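Local coordinates for membrane protein, putative (Geobacter sulfurreducens PCA, PDB 2QYB) that is of unproven function but may, as a whole, combine solute transport with phosphatase activity, the piece described here being its GAF domain, at residues K108-I113 with S127-T132; A38-V43 with V51-G56; L80-Q85 with P114-G119; E72-E77 with Q91-P96. All coordinates share one frame; numbering follows the deposited sequence.

Interaction 1: K108-I113 with S127-T132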
loop_
_atom_site.group_PDB
_atom_site.type_symbol
_atom_site.label_atom_id
_atom_site.label_comp_id
_atom_site.label_asym_id
_atom_site.label_seq_id
_atom_site.Cartn_x
_atom_site.Cartn_y
_atom_site.Cartn_z
ATOM N N LYS A 108 -8.052 -22.551 -2.002
ATOM C CA LYS A 108 -8.873 -23.619 -1.396
ATOM C C LYS A 108 -10.234 -23.145 -0.897
ATOM O O LYS A 108 -11.182 -23.899 -0.830
ATOM C CB LYS A 108 -8.102 -24.260 -0.224
ATOM C CG LYS A 108 -6.860 -24.937 -0.723
ATOM C CD LYS A 108 -6.209 -25.910 0.257
ATOM C CE LYS A 108 -5.055 -26.657 -0.464
ATOM N NZ LYS A 108 -5.472 -27.230 -1.845
ATOM N N SER A 109 -10.306 -21.879 -0.551
ATOM C CA SER A 109 -11.330 -21.359 0.360
ATOM C C SER A 109 -11.421 -19.816 0.142
ATOM O O SER A 109 -10.384 -19.161 -0.052
ATOM C CB SER A 109 -10.844 -21.713 1.749
ATOM O OG SER A 109 -11.783 -21.424 2.747
ATOM N N PHE A 110 -12.616 -19.230 0.098
ATOM C CA PHE A 110 -12.705 -17.763 0.037
ATOM C C PHE A 110 -14.003 -17.210 0.571
ATOM O O PHE A 110 -14.951 -17.951 0.797
ATOM C CB PHE A 110 -12.410 -17.197 -1.384
ATOM C CG PHE A 110 -13.478 -17.490 -2.394
ATOM C CD1 PHE A 110 -14.579 -16.652 -2.523
ATOM C CD2 PHE A 110 -13.391 -18.611 -3.199
ATOM C CE1 PHE A 110 -15.586 -16.935 -3.438
ATOM C CE2 PHE A 110 -14.375 -18.886 -4.128
ATOM C CZ PHE A 110 -15.480 -18.044 -4.248
ATOM N N ALA A 111 -14.026 -15.895 0.783
ATOM C CA ALA A 111 -15.217 -15.187 1.315
ATOM C C ALA A 111 -15.258 -13.741 0.822
ATOM O O ALA A 111 -14.213 -13.124 0.648
ATOM C CB ALA A 111 -15.233 -15.218 2.841
ATOM N N HIS A 112 -16.471 -13.242 0.550
ATOM C CA HIS A 112 -16.717 -11.834 0.245
ATOM C C HIS A 112 -17.698 -11.247 1.255
ATOM O O HIS A 112 -18.789 -11.756 1.422
ATOM C CB HIS A 112 -17.228 -11.664 -1.192
ATOM C CG HIS A 112 -16.245 -12.100 -2.230
ATOM N ND1 HIS A 112 -16.376 -13.271 -2.953
ATOM C CD2 HIS A 112 -15.109 -11.519 -2.665
ATOM C CE1 HIS A 112 -15.363 -13.386 -3.794
ATOM N NE2 HIS A 112 -14.582 -12.332 -3.645
ATOM N N ILE A 113 -17.293 -10.146 1.897
ATOM C CA ILE A 113 -17.999 -9.570 3.024
ATOM C C ILE A 113 -18.286 -8.128 2.722
ATOM O O ILE A 113 -17.357 -7.346 2.504
ATOM C CB ILE A 113 -17.162 -9.640 4.322
ATOM C CG1 ILE A 113 -16.744 -11.099 4.615
ATOM C CG2 ILE A 113 -17.926 -8.979 5.516
ATOM C CD1 ILE A 113 -15.256 -11.283 4.384
ATOM N N SER A 127 -12.738 -8.960 0.571
ATOM C CA SER A 127 -12.605 -10.300 -0.026
ATOM C C SER A 127 -11.394 -10.970 0.577
ATOM O O SER A 127 -10.341 -10.354 0.646
ATOM C CB SER A 127 -12.392 -10.223 -1.552
ATOM O OG SER A 127 -13.325 -9.333 -2.188
ATOM N N VAL A 128 -11.507 -12.229 0.977
ATOM C CA VAL A 128 -10.367 -12.945 1.579
ATOM C C VAL A 128 -10.224 -14.371 1.060
ATOM O O VAL A 128 -11.193 -15.066 0.818
ATOM C CB VAL A 128 -10.494 -12.978 3.122
ATOM C CG1 VAL A 128 -10.581 -11.557 3.663
ATOM C CG2 VAL A 128 -11.743 -13.746 3.564
ATOM N N PHE A 129 -8.989 -14.825 0.958
ATOM C CA PHE A 129 -8.675 -16.078 0.271
ATOM C C PHE A 129 -7.611 -16.834 1.039
ATOM O O PHE A 129 -6.650 -16.260 1.463
ATOM C CB PHE A 129 -8.128 -15.762 -1.117
ATOM C CG PHE A 129 -9.011 -14.873 -1.924
ATOM C CD1 PHE A 129 -9.919 -15.436 -2.877
ATOM C CD2 PHE A 129 -8.945 -13.476 -1.771
ATOM C CE1 PHE A 129 -10.726 -14.633 -3.632
ATOM C CE2 PHE A 129 -9.753 -12.677 -2.516
ATOM C CZ PHE A 129 -10.657 -13.241 -3.452
ATOM N N SER A 130 -7.802 -18.116 1.224
ATOM C CA SER A 130 -6.746 -18.994 1.708
ATOM C C SER A 130 -6.302 -19.953 0.573
ATOM O O SER A 130 -7.115 -20.616 -0.018
ATOM C CB SER A 130 -7.247 -19.802 2.903
ATOM O OG SER A 130 -6.309 -20.786 3.295
ATOM N N ARG A 131 -5.002 -19.965 0.281
ATOM C CA ARG A 131 -4.355 -21.042 -0.474
ATOM C C ARG A 131 -3.866 -22.176 0.454
ATOM O O ARG A 131 -3.118 -23.073 0.023
ATOM C CB ARG A 131 -3.184 -20.479 -1.298
ATOM C CG ARG A 131 -3.671 -19.566 -2.402
ATOM C CD ARG A 131 -2.573 -19.065 -3.284
ATOM N NE ARG A 131 -1.796 -18.068 -2.566
ATOM C CZ ARG A 131 -1.943 -16.745 -2.674
ATOM N NH1 ARG A 131 -2.842 -16.222 -3.516
ATOM N NH2 ARG A 131 -1.148 -15.941 -1.945
ATOM N N THR A 132 -4.315 -22.144 1.711
ATOM C CA THR A 132 -3.680 -22.928 2.803
ATOM C C THR A 132 -4.660 -24.001 3.329
ATOM O O THR A 132 -4.262 -25.145 3.494
ATOM C CB THR A 132 -3.170 -21.990 4.004
ATOM O OG1 THR A 132 -2.378 -20.885 3.507
ATOM C CG2 THR A 132 -2.355 -22.786 5.066
#

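Interaction 2: A38-V43 with V51-G56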
loop_
_atom_site.group_PDB
_atom_site.type_symbol
_atom_site.label_atom_id
_atom_site.label_comp_id
_atom_site.label_asym_id
_atom_site.label_seq_id
_atom_site.Cartn_x
_atom_site.Cartn_y
_atom_site.Cartn_z
ATOM N N ALA A 38 -6.001 -10.859 0.931
ATOM C CA ALA A 38 -7.125 -10.072 1.388
ATOM C C ALA A 38 -7.167 -8.825 0.523
ATOM O O ALA A 38 -6.145 -8.220 0.276
ATOM C CB ALA A 38 -6.984 -9.686 2.910
ATOM N N VAL A 39 -8.355 -8.421 0.101
ATOM C CA VAL A 39 -8.513 -7.255 -0.752
ATOM C C VAL A 39 -9.678 -6.427 -0.184
ATOM O O VAL A 39 -10.674 -6.986 0.229
ATOM C CB VAL A 39 -8.757 -7.647 -2.283
ATOM C CG1 VAL A 39 -8.720 -6.448 -3.171
ATOM C CG2 VAL A 39 -7.744 -8.665 -2.787
ATOM N N ILE A 40 -9.512 -5.110 -0.108
ATOM C CA ILE A 40 -10.641 -4.175 0.091
ATOM C C ILE A 40 -10.916 -3.463 -1.266
ATOM O O ILE A 40 -10.002 -2.933 -1.884
ATOM C CB ILE A 40 -10.330 -3.124 1.176
ATOM C CG1 ILE A 40 -10.280 -3.774 2.556
ATOM C CG2 ILE A 40 -11.347 -1.978 1.161
ATOM C CD1 ILE A 40 -9.441 -2.995 3.563
ATOM N N ARG A 41 -12.166 -3.483 -1.710
ATOM C CA ARG A 41 -12.622 -2.657 -2.803
ATOM C C ARG A 41 -13.644 -1.645 -2.278
ATOM O O ARG A 41 -14.450 -1.973 -1.398
ATOM C CB ARG A 41 -13.277 -3.493 -3.899
ATOM C CG ARG A 41 -12.346 -4.487 -4.507
ATOM C CD ARG A 41 -13.057 -5.225 -5.612
ATOM N NE ARG A 41 -12.127 -6.018 -6.414
ATOM C CZ ARG A 41 -11.584 -7.176 -6.025
ATOM N NH1 ARG A 41 -11.831 -7.698 -4.826
ATOM N NH2 ARG A 41 -10.756 -7.817 -6.828
ATOM N N LEU A 42 -13.607 -0.435 -2.852
ATOM C CA LEU A 42 -14.577 0.610 -2.555
ATOM C C LEU A 42 -15.207 1.093 -3.844
ATOM O O LEU A 42 -14.565 1.143 -4.881
ATOM C CB LEU A 42 -13.919 1.777 -1.799
ATOM C CG LEU A 42 -13.256 1.417 -0.457
ATOM C CD1 LEU A 42 -12.512 2.609 0.272
ATOM C CD2 LEU A 42 -14.254 0.738 0.467
ATOM N N VAL A 43 -16.483 1.437 -3.779
ATOM C CA VAL A 43 -17.136 1.966 -4.933
ATOM C C VAL A 43 -16.562 3.338 -5.235
ATOM O O VAL A 43 -16.340 4.125 -4.323
ATOM C CB VAL A 43 -18.676 2.039 -4.779
ATOM C CG1 VAL A 43 -19.273 2.471 -6.095
ATOM C CG2 VAL A 43 -19.247 0.687 -4.423
ATOM N N VAL A 51 -10.196 -1.735 -6.417
ATOM C CA VAL A 51 -9.167 -2.158 -5.452
ATOM C C VAL A 51 -8.424 -0.970 -4.827
ATOM O O VAL A 51 -7.757 -0.165 -5.529
ATOM C CB VAL A 51 -8.117 -3.082 -6.072
ATOM C CG1 VAL A 51 -7.077 -3.445 -5.015
ATOM C CG2 VAL A 51 -8.799 -4.318 -6.690
ATOM N N ARG A 52 -8.587 -0.848 -3.499
ATOM C CA ARG A 52 -7.981 0.248 -2.739
ATOM C C ARG A 52 -6.969 -0.226 -1.696
ATOM O O ARG A 52 -6.202 0.559 -1.216
ATOM C CB ARG A 52 -9.081 1.079 -2.068
ATOM C CG ARG A 52 -10.051 1.742 -3.050
ATOM C CD ARG A 52 -9.313 2.422 -4.217
ATOM N NE ARG A 52 -10.138 3.387 -4.914
ATOM C CZ ARG A 52 -9.710 4.174 -5.886
ATOM N NH1 ARG A 52 -8.454 4.114 -6.277
ATOM N NH2 ARG A 52 -10.537 5.034 -6.474
ATOM N N SER A 53 -6.966 -1.495 -1.348
ATOM C CA SER A 53 -6.041 -2.000 -0.371
ATOM C C SER A 53 -5.981 -3.491 -0.503
ATOM O O SER A 53 -6.936 -4.107 -0.866
ATOM C CB SER A 53 -6.514 -1.624 1.042
ATOM O OG SER A 53 -5.643 -2.153 2.020
ATOM N N TYR A 54 -4.848 -4.079 -0.190
ATOM C CA TYR A 54 -4.689 -5.540 -0.289
ATOM C C TYR A 54 -3.435 -5.976 0.469
ATOM O O TYR A 54 -2.523 -5.194 0.652
ATOM C CB TYR A 54 -4.604 -5.965 -1.758
ATOM C CG TYR A 54 -3.310 -5.608 -2.376
ATOM C CD1 TYR A 54 -3.170 -4.474 -3.177
ATOM C CD2 TYR A 54 -2.196 -6.400 -2.134
ATOM C CE1 TYR A 54 -1.918 -4.155 -3.726
ATOM C CE2 TYR A 54 -0.978 -6.098 -2.648
ATOM C CZ TYR A 54 -0.833 -4.990 -3.439
ATOM O OH TYR A 54 0.427 -4.787 -3.926
ATOM N N SER A 55 -3.412 -7.209 0.928
ATOM C CA SER A 55 -2.239 -7.755 1.613
ATOM C C SER A 55 -2.058 -9.198 1.128
ATOM O O SER A 55 -3.003 -9.806 0.733
ATOM C CB SER A 55 -2.382 -7.673 3.146
ATOM O OG SER A 55 -1.205 -8.146 3.827
ATOM N N GLY A 56 -0.836 -9.711 1.147
ATOM C CA GLY A 56 -0.547 -11.020 0.588
ATOM C C GLY A 56 -0.245 -10.941 -0.909
ATOM O O GLY A 56 -0.278 -9.868 -1.527
#

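Interaction 3: L80-Q85 with P114-G119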
loop_
_atom_site.group_PDB
_atom_site.type_symbol
_atom_site.label_atom_id
_atom_site.label_comp_id
_atom_site.label_asym_id
_atom_site.label_seq_id
_atom_site.Cartn_x
_atom_site.Cartn_y
_atom_site.Cartn_z
ATOM N N LEU A 80 -24.396 -6.573 -4.088
ATOM C CA LEU A 80 -25.718 -6.185 -4.564
ATOM C C LEU A 80 -26.849 -6.641 -3.641
ATOM O O LEU A 80 -27.866 -5.993 -3.587
ATOM C CB LEU A 80 -25.970 -6.702 -5.985
ATOM C CG LEU A 80 -25.432 -5.832 -7.131
ATOM C CD1 LEU A 80 -25.438 -6.597 -8.504
ATOM C CD2 LEU A 80 -26.231 -4.532 -7.231
ATOM N N SER A 81 -26.666 -7.776 -2.975
ATOM C CA SER A 81 -27.591 -8.258 -1.976
ATOM C C SER A 81 -27.230 -7.842 -0.551
ATOM O O SER A 81 -27.980 -8.137 0.377
ATOM C CB SER A 81 -27.611 -9.773 -1.974
ATOM O OG SER A 81 -26.596 -10.221 -1.071
ATOM N N ASN A 82 -26.075 -7.199 -0.358
ATOM C CA ASN A 82 -25.614 -6.846 0.974
ATOM C C ASN A 82 -25.562 -8.045 1.936
ATOM O O ASN A 82 -26.000 -7.997 3.059
ATOM C CB ASN A 82 -26.440 -5.693 1.536
ATOM C CG ASN A 82 -25.787 -5.044 2.758
ATOM O OD1 ASN A 82 -24.584 -5.056 2.901
ATOM N ND2 ASN A 82 -26.594 -4.496 3.634
ATOM N N ARG A 83 -24.965 -9.130 1.493
ATOM C CA ARG A 83 -24.919 -10.324 2.316
ATOM C C ARG A 83 -23.684 -11.049 1.932
ATOM O O ARG A 83 -23.343 -11.108 0.768
ATOM C CB ARG A 83 -26.132 -11.217 2.053
ATOM C CG ARG A 83 -27.275 -11.133 3.111
ATOM C CD ARG A 83 -28.516 -11.857 2.572
ATOM N NE ARG A 83 -28.142 -12.545 1.315
ATOM C CZ ARG A 83 -28.151 -13.867 1.087
ATOM N NH1 ARG A 83 -27.734 -14.303 -0.113
ATOM N NH2 ARG A 83 -28.586 -14.747 2.003
ATOM N N LEU A 84 -23.015 -11.612 2.917
ATOM C CA LEU A 84 -21.771 -12.262 2.652
ATOM C C LEU A 84 -21.977 -13.492 1.786
ATOM O O LEU A 84 -23.047 -14.084 1.767
ATOM C CB LEU A 84 -21.032 -12.592 3.953
ATOM C CG LEU A 84 -21.703 -13.529 4.913
ATOM C CD1 LEU A 84 -21.410 -14.963 4.538
ATOM C CD2 LEU A 84 -21.208 -13.191 6.320
ATOM N N GLN A 85 -20.934 -13.821 1.051
ATOM C CA GLN A 85 -20.890 -14.979 0.191
ATOM C C GLN A 85 -19.583 -15.709 0.489
ATOM O O GLN A 85 -18.506 -15.065 0.612
ATOM C CB GLN A 85 -20.858 -14.506 -1.257
ATOM C CG GLN A 85 -21.968 -13.555 -1.644
ATOM C CD GLN A 85 -23.325 -14.233 -1.611
ATOM O OE1 GLN A 85 -23.582 -15.185 -2.368
ATOM N NE2 GLN A 85 -24.205 -13.749 -0.722
ATOM N N PRO A 114 -19.574 -7.747 2.736
ATOM C CA PRO A 114 -19.913 -6.355 2.455
ATOM C C PRO A 114 -19.347 -5.409 3.498
ATOM O O PRO A 114 -19.196 -5.776 4.697
ATOM C CB PRO A 114 -21.451 -6.349 2.484
ATOM C CG PRO A 114 -21.858 -7.734 2.290
ATOM C CD PRO A 114 -20.778 -8.540 3.009
ATOM N N ILE A 115 -18.980 -4.220 3.037
ATOM C CA ILE A 115 -18.448 -3.184 3.927
ATOM C C ILE A 115 -19.539 -2.100 3.987
ATOM O O ILE A 115 -19.822 -1.411 3.001
ATOM C CB ILE A 115 -17.110 -2.639 3.451
ATOM C CG1 ILE A 115 -16.018 -3.703 3.498
ATOM C CG2 ILE A 115 -16.687 -1.405 4.288
ATOM C CD1 ILE A 115 -14.692 -3.182 2.864
ATOM N N SER A 116 -20.200 -2.032 5.131
ATOM C CA SER A 116 -21.304 -1.123 5.319
ATOM C C SER A 116 -21.401 -0.735 6.771
ATOM O O SER A 116 -21.083 -1.499 7.684
ATOM C CB SER A 116 -22.629 -1.773 4.920
ATOM O OG SER A 116 -22.762 -3.030 5.568
ATOM N N ARG A 117 -21.862 0.479 6.970
ATOM C CA ARG A 117 -22.341 0.862 8.268
ATOM C C ARG A 117 -23.684 0.135 8.517
ATOM O O ARG A 117 -24.449 -0.141 7.575
ATOM C CB ARG A 117 -22.473 2.370 8.297
ATOM C CG ARG A 117 -22.551 2.930 9.648
ATOM C CD ARG A 117 -21.223 2.911 10.386
ATOM N NE ARG A 117 -21.378 3.613 11.674
ATOM C CZ ARG A 117 -22.018 3.131 12.753
ATOM N NH1 ARG A 117 -22.583 1.917 12.736
ATOM N NH2 ARG A 117 -22.087 3.867 13.873
ATOM N N LYS A 118 -23.931 -0.212 9.785
ATOM C CA LYS A 118 -25.192 -0.844 10.222
ATOM C C LYS A 118 -26.440 -0.136 9.684
ATOM O O LYS A 118 -26.666 1.032 9.985
ATOM C CB LYS A 118 -25.272 -0.863 11.760
ATOM C CG LYS A 118 -26.425 -1.705 12.330
ATOM C CD LYS A 118 -26.287 -1.952 13.867
ATOM C CE LYS A 118 -27.122 -0.995 14.743
ATOM N NZ LYS A 118 -26.790 -1.124 16.227
ATOM N N GLY A 119 -27.247 -0.857 8.903
ATOM C CA GLY A 119 -28.495 -0.311 8.340
ATOM C C GLY A 119 -28.325 0.547 7.087
ATOM O O GLY A 119 -29.262 1.225 6.666
#

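Interaction 4: E72-E77 with Q91-P96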
loop_
_atom_site.group_PDB
_atom_site.type_symbol
_atom_site.label_atom_id
_atom_site.label_comp_id
_atom_site.label_asym_id
_atom_site.label_seq_id
_atom_site.Cartn_x
_atom_site.Cartn_y
_atom_site.Cartn_z
ATOM N N GLU A 72 -24.011 -12.211 -11.513
ATOM C CA GLU A 72 -23.291 -13.400 -12.026
ATOM C C GLU A 72 -21.913 -13.717 -11.384
ATOM O O GLU A 72 -21.319 -14.764 -11.670
ATOM C CB GLU A 72 -23.119 -13.326 -13.560
ATOM C CG GLU A 72 -24.426 -13.422 -14.374
ATOM C CD GLU A 72 -25.132 -12.068 -14.565
ATOM O OE1 GLU A 72 -24.554 -10.986 -14.219
ATOM O OE2 GLU A 72 -26.280 -12.104 -15.063
ATOM N N THR A 73 -21.404 -12.827 -10.542
ATOM C CA THR A 73 -20.193 -13.099 -9.785
ATOM C C THR A 73 -20.543 -13.214 -8.302
ATOM O O THR A 73 -21.513 -12.620 -7.864
ATOM C CB THR A 73 -19.154 -11.951 -9.995
ATOM O OG1 THR A 73 -19.723 -10.720 -9.545
ATOM C CG2 THR A 73 -18.735 -11.822 -11.521
ATOM N N TYR A 74 -19.729 -13.943 -7.523
ATOM C CA TYR A 74 -19.936 -14.041 -6.057
ATOM C C TYR A 74 -19.771 -12.686 -5.374
ATOM O O TYR A 74 -20.499 -12.362 -4.468
ATOM C CB TYR A 74 -18.942 -14.993 -5.398
ATOM C CG TYR A 74 -19.028 -16.441 -5.784
ATOM C CD1 TYR A 74 -19.973 -17.285 -5.215
ATOM C CD2 TYR A 74 -18.117 -16.989 -6.672
ATOM C CE1 TYR A 74 -20.046 -18.643 -5.556
ATOM C CE2 TYR A 74 -18.185 -18.336 -7.015
ATOM C CZ TYR A 74 -19.155 -19.159 -6.452
ATOM O OH TYR A 74 -19.202 -20.500 -6.801
ATOM N N ILE A 75 -18.780 -11.922 -5.817
ATOM C CA ILE A 75 -18.498 -10.600 -5.285
ATOM C C ILE A 75 -19.587 -9.553 -5.617
ATOM O O ILE A 75 -19.966 -8.737 -4.786
ATOM C CB ILE A 75 -17.116 -10.114 -5.777
ATOM C CG1 ILE A 75 -16.685 -8.868 -5.004
ATOM C CG2 ILE A 75 -17.125 -9.882 -7.324
ATOM C CD1 ILE A 75 -15.242 -8.555 -5.179
ATOM N N GLY A 76 -20.116 -9.601 -6.825
ATOM C CA GLY A 76 -21.258 -8.762 -7.193
ATOM C C GLY A 76 -22.507 -9.125 -6.411
ATOM O O GLY A 76 -23.310 -8.256 -6.070
ATOM N N GLU A 77 -22.669 -10.414 -6.133
ATOM C CA GLU A 77 -23.836 -10.887 -5.411
ATOM C C GLU A 77 -23.746 -10.453 -3.954
ATOM O O GLU A 77 -24.740 -10.080 -3.362
ATOM C CB GLU A 77 -23.986 -12.420 -5.538
ATOM C CG GLU A 77 -25.128 -13.079 -4.674
ATOM C CD GLU A 77 -26.500 -12.439 -4.890
ATOM O OE1 GLU A 77 -26.645 -11.708 -5.892
ATOM O OE2 GLU A 77 -27.433 -12.655 -4.070
ATOM N N GLN A 91 -13.107 -27.172 -4.436
ATOM C CA GLN A 91 -13.359 -28.350 -5.255
ATOM C C GLN A 91 -14.852 -28.549 -5.546
ATOM O O GLN A 91 -15.189 -29.237 -6.480
ATOM C CB GLN A 91 -12.697 -29.629 -4.692
ATOM C CG GLN A 91 -13.482 -30.328 -3.611
ATOM C CD GLN A 91 -12.834 -31.653 -3.095
ATOM O OE1 GLN A 91 -12.537 -32.570 -3.875
ATOM N NE2 GLN A 91 -12.677 -31.764 -1.759
ATOM N N TYR A 92 -15.733 -27.900 -4.779
ATOM C CA TYR A 92 -17.183 -28.145 -4.838
ATOM C C TYR A 92 -17.997 -26.970 -5.325
ATOM O O TYR A 92 -19.212 -26.964 -5.222
ATOM C CB TYR A 92 -17.700 -28.603 -3.445
ATOM C CG TYR A 92 -17.013 -29.854 -2.943
ATOM C CD1 TYR A 92 -16.774 -30.941 -3.802
ATOM C CD2 TYR A 92 -16.628 -29.971 -1.608
ATOM C CE1 TYR A 92 -16.139 -32.085 -3.351
ATOM C CE2 TYR A 92 -16.006 -31.105 -1.138
ATOM C CZ TYR A 92 -15.753 -32.155 -2.026
ATOM O OH TYR A 92 -15.136 -33.279 -1.577
HETATM N N MSE A 93 -17.343 -25.991 -5.897
HETATM C CA MSE A 93 -18.029 -24.901 -6.596
HETATM C C MSE A 93 -18.755 -25.384 -7.823
HETATM O O MSE A 93 -18.319 -26.325 -8.489
HETATM C CB MSE A 93 -17.007 -23.887 -7.078
HETATM C CG MSE A 93 -16.295 -23.133 -5.987
HETATM SE SE MSE A 93 -14.881 -22.089 -6.784
HETATM C CE MSE A 93 -15.980 -20.617 -7.370
ATOM N N THR A 94 -19.842 -24.699 -8.149
ATOM C CA THR A 94 -20.653 -25.032 -9.308
ATOM C C THR A 94 -20.324 -24.195 -10.591
ATOM O O THR A 94 -20.950 -24.406 -11.625
ATOM C CB THR A 94 -22.162 -24.871 -8.955
ATOM O OG1 THR A 94 -22.438 -23.494 -8.690
ATOM C CG2 THR A 94 -22.522 -25.690 -7.706
ATOM N N LYS A 95 -19.373 -23.261 -10.523
ATOM C CA LYS A 95 -18.946 -22.521 -11.698
ATOM C C LYS A 95 -17.672 -23.187 -12.215
ATOM O O LYS A 95 -16.596 -23.058 -11.623
ATOM C CB LYS A 95 -18.667 -21.076 -11.342
ATOM C CG LYS A 95 -19.886 -20.196 -11.245
ATOM C CD LYS A 95 -19.567 -18.911 -10.507
ATOM C CE LYS A 95 -20.867 -18.181 -10.095
ATOM N NZ LYS A 95 -21.692 -17.791 -11.292
ATOM N N PRO A 96 -17.795 -23.946 -13.305
ATOM C CA PRO A 96 -16.667 -24.822 -13.605
ATOM C C PRO A 96 -15.391 -24.140 -14.110
ATOM O O PRO A 96 -14.306 -24.553 -13.725
ATOM C CB PRO A 96 -17.242 -25.822 -14.619
ATOM C CG PRO A 96 -18.530 -25.216 -15.140
ATOM C CD PRO A 96 -18.934 -24.108 -14.227
#

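Interaction 1: K108-I113 with S127-T132
The Phe-129 side chain leans across the strand pair onto the root of Phe-110, with CD1 of Phe-129 3.4 Å from CB of Phe-110. Phe-110 carries CG between its backbone N and carbonyl carbon (chi1 70°), which swings its ring away from this meeting point, and the two ring planes are inclined by 31°. His-112 completes an aromatic cluster on this face of the sheet, its NE2 lying 4.0 Å from CZ of Phe-129. Helix 74-81 packs on the same side, where Tyr-74 meets Phe-110 edge-to-face. On the other face, Ala-111 CB touches Val-128 CG2 at 3.9 Å, and a loop bearing Phe-137 covers both. The strands run antiparallel as the two arms of a beta hairpin. Ala-111 and Val-128 form a hydrogen-bonded pair, with Ala-111 N to Val-128 O at 3.0 Å and Val-128 N to Ala-111 O at 2.9 Å. Toward Lys-108 the ladder ends in a classic beta bulge: Ser-130 O takes a bond of 2.9 Å from Lys-108 N and a weak one from Ser-109 N. Beyond it, Ser-130 OG accepts from Thr-132 N in an ST turn and also pairs with Lys-34 O. Within the pair, backbone bonds thus serve the N-H and C=O groups of Ala-111 and Val-128, while aromatic and aliphatic contacts account for the packing on the two faces.

Interaction 2: A38-V43 with V51-G56
Val-51 sits between two side chains of the facing strand. Its CG1 reaches CG1 of Val-39 at 3.9 Å, and its CG2 lies over one face of the Arg-41 guanidinium, 3.7 Å from NE. With CG1 anti to the backbone N (chi1 179°), Val-51 divides its two methyls between these neighbours. Arg-41 has CG beside its backbone N and an extended chain from there to NE, which carries the guanidinium out to Val-51 and lets NH2 bond to the carbonyls of Lys-65 and Ala-63. A leucine in place of Arg-41 would probably leave those two carbonyls without their donor and take the flat cover from Val-51. On the opposite face of the sheet, Ile-40 CD1 packs on Ser-53 CB at 4.1 Å. Arg-52 holds CG against Leu-42 CB, also at 4.1 Å, then bends at chi2 (-46°) on the way to a salt bridge with Asp-17 of the second subunit. The register slips by one residue between Ile-40 and Arg-41 at a classic beta bulge: Ile-40 O accepts from Arg-52 N at 3.0 Å and weakly from Ser-53 N. The hairpin forms one edge of the five-stranded GAF sheet, with strand 124-130 next to strand 37-43. Helix 10-32 lies over the face of Ala-38, Ile-40, Ser-53 and Ser-55, bonding to the two serines through Asp-23 and Asn-27, while Ile-75 of helix 74-81 touches Arg-41 on the other.

Interaction 3: L80-Q85 with P114-G119
Asn-82 meets Pro-114 at the point where a Schellman motif ends helix 74-81 and the chain turns toward the edge strand of the GAF sheet. Asn-82 is the C-prime residue, with a positive phi of 54°, and Arg-83 N bonds back to Ala-78 O. Van der Waals contacts carry the meeting of the two segments, and the proline ring is their hub. Pro-114 CB lies 3.4 Å from Asn-82 OD1. Next along the ring, CG lies 3.5 Å from Arg-83 N, and CD reaches Leu-84, 3.8 Å from its N. Asn-82 extends CG away from its own N (chi1 -165°), which brings OD1 up beside CB of Pro-114. Pro-122, from a loop, touches Asn-82, Pro-114 and Ser-116, and Glu-146 of helix 139-158 touches Leu-84. Polar groups approach each other here without bonding across the segments: Asn-82 OD1 and Ser-116 OG stay 3.8 Å apart. Within 80-85, hydrogen bonding is local, and the side chain of Gln-85 folds back on the backbone of the same turn. There Gln-85 NE2 donates to Arg-83 O at 3.2 Å, nearly straight at 169°, the oxygen lying in the amide plane but the donor standing well above the carbonyl plane.

Interaction 4: E72-E77 with Q91-P96
Lys-95 runs past Tyr-74 in the opposite direction to the tyrosine side chain and ends on the backbone of Glu-72. From CB the lysine heads toward the tyrosine, bringing CG to 4.5 Å from Tyr-74 OH. CD comes next, 3.8 Å from Tyr-74 CE2. CE stands over one face of the ring, 4.0 Å above its plane and offset toward the rim. At the last torsion the chain bends (chi4 -62°), and NZ donates to Glu-72 O at 3.1 Å, approaching from above the carbonyl plane. NZ is 5.8 Å from the ring centroid, so any cation-pi attraction is weak. Were Lys-95 an alanine, that face of Tyr-74 would probably lose its cover and Glu-72 O its ammonium donor. Selenomethionine Met-93 borders the hydroxyl end of the tyrosine, its CG 4.0 Å from OH, and continues onto Met-102 and Arg-99 of helix 96-104. Val-87 of strand 85-87 touches both Tyr-74 and Met-93. The contact brings together two helix starts, since Lys-95 holds the N-cap position of helix 96-104 and Thr-73 that of helix 74-81. At the latter, Thr-73 OG1 accepts from Gly-76 N at 3.0 Å, the side-chain-to-backbone bond typical of an N-cap.

Overall arrangement
From the N terminus, interaction 2 comes first and closes the short connection of the hairpin 37-43/49-56 beside helix 10-32. The chain then enters helix 74-81, whose start opens interaction 4 and whose end opens interaction 3. Interaction 4 closes first, at 91-96, so the two cross. Interaction 1 opens at 108-113, just before 114-119 closes interaction 3, and ends at 127-132, giving a second crossing; no pair nests. Interactions 1 and 2 share the sheet, joined by a probable hydrogen bond from Val-39 N to Ser-127 O. Interactions 3 and 4 link the two ends of helix 74-81 to strand 109-115 and to the approach to helix 96-104.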